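Local coordinates for protein MgGH51 (Meripilus giganteus, PDB 6ZPV) that hydrolyses alpha-L-arabinofuranosidic linkages as a fungal family GH51 glycosidase, probably releasing arabinose from plant cell-wall polysaccharides, at residues N231-W242 against A288-G296; W244-R254 against T266-Y274. All coordinates share one frame; numbering follows the deposited sequence. Where two conformers were deposited one is given.

Contact 1: residues N231-W242 against A288-G296; sequences NNLEGQTTATRW and AVWAGYSLG. With NAG (2-acetamido-2-deoxy-beta-D-glucopyranose), chain D; SO4 (sulfate ion), chain Q.
The indole of Trp-290 has the side chain of Arg-241 across one face. Arg-241 CD sits over the centre of the six-membered ring, 3.5 Å from its centroid, as a CH-pi contact. Its CB rides over the pyrrole side of the same face, 3.4 Å from Trp-290 NE1. At the ring edge, Trp-290 NE1 gives a bent hydrogen bond of 2.9 Å to Glu-234 O. A glycine here would probably leave Glu-234 O without this donor and open a gap beside the arginine chain. The chain is extended from CG to NE, and the guanidinium then turns aside (chi4 -78°). Its NH1 bonds Thr-238 O from above the carbonyl plane, and its NH2 reaches O7 of an N-acetylglucosamine and also Gln-311. These bonds hold the guanidinium at the glycan. Next to the indole, Leu-233 CD2 packs on Ala-288 CB at 3.8 Å. Further out, the backbones join: Leu-295 N binds Gly-235 O at 2.9 Å in a nearly straight bond (168°), and Gly-296 N binds Gln-236 O at 3.0 Å. Leu-295 CD2 lies 3.5 Å from Glu-234 OE2, an oxygen whose hydrogen-bond donor is Asn-350 ND2. One water links Ser-294 OG to Thr-238 OG1, which also binds a sulfate ion, probably from the crystallisation liquor. The arrangement is that of loops following neighbouring strands of a (beta/alpha)8 barrel, the catalytic fold of clan GH-A, to which GH51 belongs.

Contact 2: residues W244-R254 against T266-Y274; sequences WNATVGSLLDR and TDGLGLLEY. With NAG (2-acetamido-2-deoxy-beta-D-glucopyranose), chain B.
The edge of the Arg-254 guanidinium meets Glu-273 and the carbonyl of Asp-267. Its two faces are covered from its own segment, one by Thr-247 O and the opposite one by Leu-251 CD2, each over the centre. Asn-245 CB lies over the centre of one face of the other flat group, the Trp-244 ring, and Leu-271 CD2 approaches that ring obliquely. Arg-254 meets Glu-273 end-on in a salt bridge, with the two planes 49° apart. NH2 points almost straight at the syn lone pair of Glu-273 OE2 (3.0 Å, 169°), whereas NH1 reaches OE1 from above the carboxylate plane at 3.3 Å. NH1 also binds a lone pair of Asp-267 O in the carbonyl plane, at 2.9 Å. NE and NH2 grip Gly-249 O side-on. Bonds on several sides of the guanidinium should limit its rotation. Glu-273 is bent at chi2 (78°), which carries OE1 back to Gly-270 N at 2.8 Å. Gly-270 is the N-cap of helix 271-281, so the carboxylate bonds to the start of its own helix. This helix leads into strand 284-289 of the (beta/alpha)8 barrel, and the 244-254 loop packs against the N-terminal end of the helix. Thr-247 OG1 accepts from Leu-271 N at 3.0 Å and donates to Trp-244 O, so both roles of the hydroxyl are used. Its CG2 rests against Asp-267 CG at 3.6 Å. Val-248 CG2 touches Leu-271 CB. Asn-245 ND2 carries a covalently attached N-acetylglucosamine.

In the fold
From the N terminus, the chain leaves strand 224-227 and enters a long loop. Residues 231-242 form the first side of contact 1. Residues 244-254 follow almost at once and form the first side of contact 2. After the short strands 257-258 and 264-265, contact 2 closes its loop at 266-274, where helix 271-281 begins. That helix leads to strand 284-289, whose end and following loop close contact 1. Contact 2 is thus nested inside the loop of contact 1. Their centres are about 17 Å apart. They touch where Trp-242 NE1 packs 3.8 Å from Thr-247 CG2. Together they tie the long loop to a barrel helix and to the strand after it.

Contact 1: residues N231-W242 against A288-G296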
loop_
_atom_site.group_PDB
_atom_site.type_symbol
_atom_site.label_atom_id
_atom_site.label_comp_id
_atom_site.label_asym_id
_atom_site.label_seq_id
_atom_site.Cartn_x
_atom_site.Cartn_y
_atom_site.Cartn_z
ATOM N N ASN A 231 -7.376 -6.771 6.457
ATOM C CA ASN A 231 -7.215 -8.050 7.141
ATOM C C ASN A 231 -5.833 -8.202 7.745
ATOM O O ASN A 231 -5.687 -8.853 8.794
ATOM C CB ASN A 231 -7.452 -9.202 6.194
ATOM C CG ASN A 231 -8.904 -9.500 5.920
ATOM O OD1 ASN A 231 -9.788 -8.731 6.344
ATOM N ND2 ASN A 231 -9.199 -10.636 5.311
ATOM N N ASN A 232 -4.792 -7.650 7.114
ATOM C CA ASN A 232 -3.416 -7.855 7.624
ATOM C C ASN A 232 -3.191 -7.224 8.998
ATOM O O ASN A 232 -2.197 -7.540 9.648
ATOM C CB ASN A 232 -2.378 -7.322 6.642
ATOM C CG ASN A 232 -1.068 -8.076 6.683
ATOM O OD1 ASN A 232 -1.074 -9.322 6.596
ATOM N ND2 ASN A 232 0.031 -7.350 6.871
ATOM N N LEU A 233 -4.080 -6.344 9.466
ATOM C CA LEU A 233 -4.028 -5.850 10.853
ATOM C C LEU A 233 -4.344 -6.943 11.852
ATOM O O LEU A 233 -3.843 -6.937 12.996
ATOM C CB LEU A 233 -5.108 -4.750 10.993
ATOM C CG LEU A 233 -5.360 -4.170 12.398
ATOM C CD1 LEU A 233 -4.216 -3.261 12.845
ATOM C CD2 LEU A 233 -6.677 -3.413 12.399
ATOM N N GLU A 234 -5.309 -7.809 11.507
ATOM C CA GLU A 234 -6.059 -8.594 12.473
ATOM C C GLU A 234 -5.313 -9.798 13.024
ATOM O O GLU A 234 -5.559 -10.191 14.192
ATOM C CB GLU A 234 -7.410 -8.993 11.901
ATOM C CG GLU A 234 -8.358 -7.798 11.753
ATOM C CD GLU A 234 -9.612 -8.158 11.011
ATOM O OE1 GLU A 234 -10.633 -8.532 11.747
ATOM O OE2 GLU A 234 -9.656 -8.088 9.769
ATOM N N GLY A 235 -4.472 -10.431 12.196
ATOM C CA GLY A 235 -3.943 -11.750 12.570
ATOM C C GLY A 235 -4.942 -12.847 12.399
ATOM O O GLY A 235 -6.142 -12.600 12.264
ATOM N N GLN A 236 -4.446 -14.073 12.453
ATOM C CA GLN A 236 -5.297 -15.273 12.495
ATOM C C GLN A 236 -5.747 -15.586 13.941
ATOM O O GLN A 236 -6.772 -16.244 14.124
ATOM C CB GLN A 236 -4.542 -16.431 11.861
ATOM C CG GLN A 236 -5.339 -17.680 11.746
ATOM C CD GLN A 236 -6.568 -17.562 10.852
ATOM O OE1 GLN A 236 -6.601 -16.794 9.853
ATOM N NE2 GLN A 236 -7.613 -18.286 11.228
ATOM N N THR A 237 -4.922 -15.185 14.883
ATOM C CA THR A 237 -5.090 -15.393 16.331
ATOM C C THR A 237 -4.623 -14.137 17.026
ATOM O O THR A 237 -3.942 -13.288 16.426
ATOM C CB THR A 237 -4.219 -16.583 16.788
ATOM O OG1 THR A 237 -2.861 -16.239 16.514
ATOM C CG2 THR A 237 -4.664 -17.896 16.160
ATOM N N THR A 238 -4.916 -14.012 18.314
ATOM C CA THR A 238 -4.421 -12.859 19.097
ATOM C C THR A 238 -2.913 -12.768 18.919
ATOM O O THR A 238 -2.349 -11.655 18.726
ATOM C CB THR A 238 -4.837 -12.996 20.553
ATOM O OG1 THR A 238 -6.276 -13.044 20.613
ATOM C CG2 THR A 238 -4.311 -11.868 21.392
ATOM N N ALA A 239 -2.199 -13.892 19.009
ATOM C CA ALA A 239 -0.736 -13.869 18.976
ATOM C C ALA A 239 -0.123 -13.443 17.642
ATOM O O ALA A 239 1.040 -13.002 17.654
ATOM C CB ALA A 239 -0.181 -15.241 19.334
ATOM N N THR A 240 -0.874 -13.520 16.579
ATOM C CA THR A 240 -0.389 -13.186 15.242
ATOM C C THR A 240 -0.901 -11.833 14.725
ATOM O O THR A 240 -0.635 -11.509 13.557
ATOM C CB THR A 240 -0.615 -14.307 14.236
ATOM O OG1 THR A 240 -2.011 -14.647 14.211
ATOM C CG2 THR A 240 0.251 -15.535 14.531
ATOM N N ARG A 241 -1.541 -11.050 15.578
ATOM C CA ARG A 241 -1.999 -9.711 15.204
ATOM C C ARG A 241 -0.804 -8.793 14.865
ATOM O O ARG A 241 0.325 -9.011 15.290
ATOM C CB ARG A 241 -2.780 -9.125 16.379
ATOM C CG ARG A 241 -1.912 -8.690 17.565
ATOM C CD ARG A 241 -2.769 -8.368 18.789
ATOM N NE ARG A 241 -2.015 -7.813 19.895
ATOM C CZ ARG A 241 -1.245 -8.487 20.744
ATOM N NH1 ARG A 241 -1.142 -9.811 20.635
ATOM N NH2 ARG A 241 -0.540 -7.836 21.657
ATOM N N TRP A 242 -1.108 -7.726 14.128
ATOM C CA TRP A 242 -0.085 -6.676 13.926
ATOM C C TRP A 242 0.129 -5.978 15.283
ATOM O O TRP A 242 -0.849 -5.639 15.950
ATOM C CB TRP A 242 -0.572 -5.741 12.832
ATOM C CG TRP A 242 0.396 -4.658 12.441
ATOM C CD1 TRP A 242 1.344 -4.727 11.471
ATOM C CD2 TRP A 242 0.511 -3.340 13.008
ATOM N NE1 TRP A 242 2.042 -3.568 11.385
ATOM C CE2 TRP A 242 1.550 -2.684 12.292
ATOM C CE3 TRP A 242 -0.196 -2.623 13.969
ATOM C CZ2 TRP A 242 1.889 -1.352 12.569
ATOM C CZ3 TRP A 242 0.157 -1.313 14.222
ATOM C CH2 TRP A 242 1.173 -0.674 13.520
ATOM N N ALA A 288 -5.286 2.466 11.677
ATOM C CA ALA A 288 -6.061 1.450 12.383
ATOM C C ALA A 288 -5.295 0.970 13.635
ATOM O O ALA A 288 -4.065 0.923 13.673
ATOM C CB ALA A 288 -6.389 0.279 11.498
ATOM N N VAL A 289 -6.118 0.635 14.645
ATOM C CA VAL A 289 -5.653 -0.067 15.847
ATOM C C VAL A 289 -6.374 -1.403 15.940
ATOM O O VAL A 289 -7.563 -1.522 15.657
ATOM C CB VAL A 289 -5.822 0.753 17.136
ATOM C CG1 VAL A 289 -4.945 1.976 17.098
ATOM C CG2 VAL A 289 -7.269 1.141 17.445
ATOM N N TRP A 290 -5.633 -2.414 16.396
ATOM C CA TRP A 290 -6.206 -3.732 16.675
ATOM C C TRP A 290 -7.208 -3.610 17.812
ATOM O O TRP A 290 -6.966 -2.875 18.796
ATOM C CB TRP A 290 -5.053 -4.693 17.009
ATOM C CG TRP A 290 -5.518 -6.129 17.011
ATOM C CD1 TRP A 290 -5.623 -6.923 15.897
ATOM C CD2 TRP A 290 -5.905 -6.951 18.111
ATOM N NE1 TRP A 290 -6.083 -8.162 16.220
ATOM C CE2 TRP A 290 -6.257 -8.210 17.587
ATOM C CE3 TRP A 290 -5.905 -6.786 19.506
ATOM C CZ2 TRP A 290 -6.629 -9.297 18.390
ATOM C CZ3 TRP A 290 -6.266 -7.833 20.324
ATOM C CH2 TRP A 290 -6.616 -9.096 19.768
ATOM N N ALA A 291 -8.330 -4.329 17.701
ATOM C CA ALA A 291 -9.496 -4.052 18.575
ATOM C C ALA A 291 -10.035 -5.300 19.258
ATOM O O ALA A 291 -11.192 -5.293 19.667
ATOM C CB ALA A 291 -10.566 -3.320 17.803
ATOM N N GLY A 292 -9.224 -6.309 19.462
ATOM C CA GLY A 292 -9.659 -7.486 20.244
ATOM C C GLY A 292 -10.285 -8.603 19.459
ATOM O O GLY A 292 -10.883 -9.504 20.053
ATOM N N TYR A 293 -10.170 -8.601 18.138
ATOM C CA TYR A 293 -10.673 -9.661 17.237
ATOM C C TYR A 293 -9.617 -10.076 16.249
ATOM O O TYR A 293 -8.891 -9.213 15.715
ATOM C CB TYR A 293 -11.967 -9.195 16.521
ATOM C CG TYR A 293 -12.551 -10.239 15.621
ATOM C CD1 TYR A 293 -13.207 -11.333 16.140
ATOM C CD2 TYR A 293 -12.472 -10.143 14.249
ATOM C CE1 TYR A 293 -13.726 -12.309 15.309
ATOM C CE2 TYR A 293 -13.017 -11.091 13.412
ATOM C CZ TYR A 293 -13.630 -12.207 13.930
ATOM O OH TYR A 293 -14.210 -13.161 13.157
ATOM N N SER A 294 -9.555 -11.368 15.968
ATOM C CA SER A 294 -8.699 -11.901 14.904
ATOM C C SER A 294 -9.479 -12.849 14.014
ATOM O O SER A 294 -10.600 -13.245 14.354
ATOM C CB SER A 294 -7.432 -12.543 15.519
ATOM O OG SER A 294 -7.752 -13.579 16.410
ATOM N N LEU A 295 -8.885 -13.173 12.852
ATOM C CA LEU A 295 -9.693 -13.699 11.746
ATOM C C LEU A 295 -10.105 -15.165 11.943
ATOM O O LEU A 295 -11.035 -15.580 11.246
ATOM C CB LEU A 295 -8.932 -13.502 10.428
ATOM C CG LEU A 295 -8.841 -12.043 10.003
ATOM C CD1 LEU A 295 -7.730 -11.852 8.985
ATOM C CD2 LEU A 295 -10.165 -11.569 9.416
ATOM N N GLY A 296 -9.513 -15.869 12.905
ATOM C CA GLY A 296 -10.036 -17.201 13.270
ATOM C C GLY A 296 -11.291 -17.140 14.103
ATOM O O GLY A 296 -11.817 -18.210 14.449
HETATM C C1 NAG D . 3.511 -7.914 26.192
HETATM C C2 NAG D . 2.280 -8.663 26.637
HETATM C C3 NAG D . 2.389 -8.917 28.176
HETATM C C4 NAG D . 3.749 -9.470 28.532
HETATM C C5 NAG D . 4.924 -8.751 27.926
HETATM C C6 NAG D . 6.307 -9.409 28.148
HETATM C C7 NAG D . 0.321 -7.911 25.308
HETATM C C8 NAG D . -0.787 -6.940 25.166
HETATM N N2 NAG D . 1.108 -7.844 26.399
HETATM O O3 NAG D . 1.312 -9.695 28.578
HETATM O O4 NAG D . 3.903 -9.419 29.983
HETATM O O5 NAG D . 4.676 -8.652 26.510
HETATM O O6 NAG D . 6.220 -10.706 27.417
HETATM O O7 NAG D . 0.510 -8.630 24.332
HETATM S S SO4 Q . -6.670 -16.591 20.880
HETATM O O1 SO4 Q . -5.446 -17.284 21.257
HETATM O O2 SO4 Q . -6.826 -15.383 21.850
HETATM O O3 SO4 Q . -7.823 -17.470 21.072
HETATM O O4 SO4 Q . -6.478 -16.246 19.503
HETATM O O HOH W 1 -9.314 -15.797 16.022
HETATM O O HOH W 2 -10.108 -18.229 9.794
HETATM O O HOH W 3 -8.253 -12.367 18.781
#

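Contact 2: residues W244-R254 against T266-Y274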
loop_
_atom_site.group_PDB
_atom_site.type_symbol
_atom_site.label_atom_id
_atom_site.label_comp_id
_atom_site.label_asym_id
_atom_site.label_seq_id
_atom_site.Cartn_x
_atom_site.Cartn_y
_atom_site.Cartn_z
ATOM N N TRP A 244 2.408 -2.624 16.856
ATOM C CA TRP A 244 3.210 -1.475 16.404
ATOM C C TRP A 244 4.665 -1.553 16.863
ATOM O O TRP A 244 5.587 -1.208 16.088
ATOM C CB TRP A 244 2.590 -0.146 16.965
ATOM C CG TRP A 244 2.859 0.157 18.397
ATOM C CD1 TRP A 244 2.184 -0.318 19.487
ATOM C CD2 TRP A 244 3.961 0.935 18.906
ATOM N NE1 TRP A 244 2.817 0.079 20.649
ATOM C CE2 TRP A 244 3.903 0.833 20.315
ATOM C CE3 TRP A 244 5.040 1.616 18.316
ATOM C CZ2 TRP A 244 4.884 1.430 21.126
ATOM C CZ3 TRP A 244 5.992 2.165 19.128
ATOM C CH2 TRP A 244 5.930 2.082 20.531
ATOM N N ASN A 245 4.881 -1.971 18.093
ATOM C CA ASN A 245 6.196 -1.862 18.716
ATOM C C ASN A 245 7.181 -2.871 18.132
ATOM O O ASN A 245 8.379 -2.636 18.155
ATOM C CB ASN A 245 6.094 -1.996 20.256
ATOM C CG ASN A 245 5.230 -3.180 20.669
ATOM O OD1 ASN A 245 4.030 -3.257 20.316
ATOM N ND2 ASN A 245 5.849 -4.117 21.416
ATOM N N ALA A 246 6.675 -3.962 17.561
ATOM C CA ALA A 246 7.473 -4.957 16.868
ATOM C C ALA A 246 7.934 -4.463 15.502
ATOM O O ALA A 246 8.725 -5.125 14.848
ATOM C CB ALA A 246 6.712 -6.251 16.771
ATOM N N THR A 247 7.458 -3.296 15.081
ATOM C CA THR A 247 7.753 -2.686 13.789
ATOM C C THR A 247 8.655 -1.458 13.847
ATOM O O THR A 247 8.879 -0.837 12.815
ATOM C CB THR A 247 6.493 -2.385 12.960
ATOM O OG1 THR A 247 5.941 -1.102 13.331
ATOM C CG2 THR A 247 5.443 -3.467 13.067
ATOM N N VAL A 248 9.104 -1.104 15.042
ATOM C CA VAL A 248 9.868 0.129 15.305
ATOM C C VAL A 248 11.263 -0.253 15.862
ATOM O O VAL A 248 11.385 -1.266 16.556
ATOM C CB VAL A 248 9.006 1.042 16.216
ATOM C CG1 VAL A 248 9.810 2.176 16.793
ATOM C CG2 VAL A 248 7.863 1.614 15.396
ATOM N N GLY A 249 12.225 0.582 15.569
ATOM C CA GLY A 249 13.587 0.384 16.079
ATOM C C GLY A 249 14.463 -0.379 15.119
ATOM O O GLY A 249 14.146 -0.529 13.930
ATOM N N SER A 250 15.589 -0.842 15.608
ATOM C CA SER A 250 16.518 -1.586 14.756
ATOM C C SER A 250 15.877 -2.761 14.091
ATOM O O SER A 250 15.062 -3.449 14.706
ATOM C CB SER A 250 17.675 -2.066 15.615
ATOM O OG SER A 250 18.561 -2.849 14.822
ATOM N N LEU A 251 16.291 -3.047 12.857
ATOM C CA LEU A 251 15.820 -4.295 12.216
ATOM C C LEU A 251 16.225 -5.520 13.025
ATOM O O LEU A 251 15.536 -6.555 12.964
ATOM C CB LEU A 251 16.363 -4.384 10.776
ATOM C CG LEU A 251 15.970 -3.264 9.838
ATOM C CD1 LEU A 251 16.475 -3.545 8.466
ATOM C CD2 LEU A 251 14.476 -3.002 9.842
ATOM N N LEU A 252 17.283 -5.407 13.810
ATOM C CA LEU A 252 17.698 -6.555 14.670
ATOM C C LEU A 252 16.633 -6.908 15.712
ATOM O O LEU A 252 16.688 -8.000 16.246
ATOM C CB LEU A 252 19.042 -6.259 15.348
ATOM C CG LEU A 252 20.263 -6.386 14.448
ATOM C CD1 LEU A 252 20.612 -7.807 14.180
ATOM C CD2 LEU A 252 20.211 -5.568 13.247
ATOM N N ASP A 253 15.725 -5.978 16.018
ATOM C CA ASP A 253 14.706 -6.161 17.059
ATOM C C ASP A 253 13.305 -6.372 16.470
ATOM O O ASP A 253 12.339 -6.307 17.245
ATOM C CB ASP A 253 14.771 -4.971 18.024
ATOM C CG ASP A 253 16.112 -4.933 18.738
ATOM O OD1 ASP A 253 16.562 -5.977 19.207
ATOM O OD2 ASP A 253 16.734 -3.845 18.773
ATOM N N ARG A 254 13.156 -6.545 15.170
ATOM C CA ARG A 254 11.824 -6.710 14.549
ATOM C C ARG A 254 11.633 -8.200 14.214
ATOM O O ARG A 254 12.252 -8.705 13.273
ATOM C CB ARG A 254 11.662 -5.840 13.331
ATOM C CG ARG A 254 11.842 -4.338 13.608
ATOM C CD ARG A 254 11.522 -3.512 12.390
ATOM N NE ARG A 254 11.939 -2.116 12.539
ATOM C CZ ARG A 254 11.700 -1.159 11.632
ATOM N NH1 ARG A 254 10.910 -1.425 10.577
ATOM N NH2 ARG A 254 12.242 0.046 11.754
ATOM N N THR A 266 8.236 -9.057 7.104
ATOM C CA THR A 266 9.450 -8.714 7.852
ATOM C C THR A 266 9.177 -7.659 8.933
ATOM O O THR A 266 9.977 -7.568 9.881
ATOM C CB THR A 266 10.535 -8.180 6.938
ATOM O OG1 THR A 266 10.174 -6.887 6.393
ATOM C CG2 THR A 266 10.947 -9.139 5.839
ATOM N N ASP A 267 8.141 -6.844 8.730
ATOM C CA ASP A 267 7.895 -5.618 9.512
ATOM C C ASP A 267 9.014 -4.601 9.313
ATOM O O ASP A 267 9.093 -3.632 10.100
ATOM C CB ASP A 267 7.527 -5.922 10.958
ATOM C CG ASP A 267 6.082 -6.397 11.139
ATOM O OD1 ASP A 267 5.251 -6.059 10.249
ATOM O OD2 ASP A 267 5.812 -7.029 12.179
ATOM N N GLY A 268 9.825 -4.746 8.251
ATOM C CA GLY A 268 10.724 -3.681 7.855
ATOM C C GLY A 268 9.990 -2.435 7.425
ATOM O O GLY A 268 10.513 -1.335 7.602
ATOM N N LEU A 269 8.827 -2.623 6.822
ATOM C CA LEU A 269 7.894 -1.530 6.560
ATOM C C LEU A 269 7.096 -1.361 7.850
ATOM O O LEU A 269 6.095 -2.067 8.054
ATOM C CB LEU A 269 7.006 -1.833 5.379
ATOM C CG LEU A 269 5.947 -0.776 5.056
ATOM C CD1 LEU A 269 6.566 0.554 4.791
ATOM C CD2 LEU A 269 5.095 -1.241 3.878
ATOM N N GLY A 270 7.593 -0.523 8.741
ATOM C CA GLY A 270 7.021 -0.351 10.060
ATOM C C GLY A 270 6.480 1.037 10.307
ATOM O O GLY A 270 6.432 1.889 9.400
ATOM N N LEU A 271 5.996 1.273 11.529
ATOM C CA LEU A 271 5.219 2.497 11.790
ATOM C C LEU A 271 6.012 3.744 11.402
ATOM O O LEU A 271 5.401 4.675 10.831
ATOM C CB LEU A 271 4.744 2.499 13.243
ATOM C CG LEU A 271 3.856 3.665 13.668
ATOM C CD1 LEU A 271 2.663 3.877 12.732
ATOM C CD2 LEU A 271 3.338 3.460 15.070
ATOM N N LEU A 272 7.309 3.853 11.753
ATOM C CA LEU A 272 8.006 5.099 11.419
ATOM C C LEU A 272 8.194 5.227 9.912
ATOM O O LEU A 272 8.192 6.373 9.405
ATOM C CB LEU A 272 9.328 5.213 12.159
ATOM C CG LEU A 272 10.001 6.561 12.112
ATOM C CD1 LEU A 272 9.141 7.685 12.690
ATOM C CD2 LEU A 272 11.322 6.521 12.858
ATOM N N GLU A 273 8.432 4.146 9.187
ATOM C CA GLU A 273 8.576 4.233 7.721
ATOM C C GLU A 273 7.276 4.710 7.081
ATOM O O GLU A 273 7.290 5.548 6.160
ATOM C CB GLU A 273 9.050 2.924 7.133
ATOM C CG GLU A 273 10.468 2.495 7.550
ATOM C CD GLU A 273 10.632 1.891 8.921
ATOM O OE1 GLU A 273 9.598 1.376 9.432
ATOM O OE2 GLU A 273 11.745 1.878 9.455
ATOM N N TYR A 274 6.137 4.208 7.566
ATOM C CA TYR A 274 4.832 4.715 7.093
ATOM C C TYR A 274 4.737 6.231 7.335
ATOM O O TYR A 274 4.406 6.983 6.416
ATOM C CB TYR A 274 3.679 3.958 7.797
ATOM C CG TYR A 274 3.368 2.568 7.345
ATOM C CD1 TYR A 274 2.809 2.351 6.092
ATOM C CD2 TYR A 274 3.516 1.463 8.178
ATOM C CE1 TYR A 274 2.383 1.090 5.679
ATOM C CE2 TYR A 274 3.131 0.199 7.768
ATOM C CZ TYR A 274 2.569 0.007 6.517
ATOM O OH TYR A 274 2.095 -1.216 6.091
HETATM C C1 NAG B . 5.050 -5.209 21.915
HETATM C C2 NAG B . 5.944 -6.368 22.316
HETATM C C3 NAG B . 5.100 -7.418 23.050
HETATM C C4 NAG B . 4.355 -6.786 24.229
HETATM C C5 NAG B . 3.517 -5.596 23.716
HETATM C C6 NAG B . 2.802 -4.837 24.876
HETATM C C7 NAG B . 7.972 -6.939 21.084
HETATM C C8 NAG B . 8.562 -7.597 19.887
HETATM N N2 NAG B . 6.636 -6.975 21.188
HETATM O O3 NAG B . 5.943 -8.506 23.530
HETATM O O4 NAG B . 3.456 -7.778 24.754
HETATM O O5 NAG B . 4.408 -4.669 23.118
HETATM O O6 NAG B . 1.949 -3.756 24.377
HETATM O O7 NAG B . 8.653 -6.489 21.938
HETATM O O HOH W 4 7.909 -7.584 13.809
HETATM O O HOH W 5 9.362 1.783 12.129
#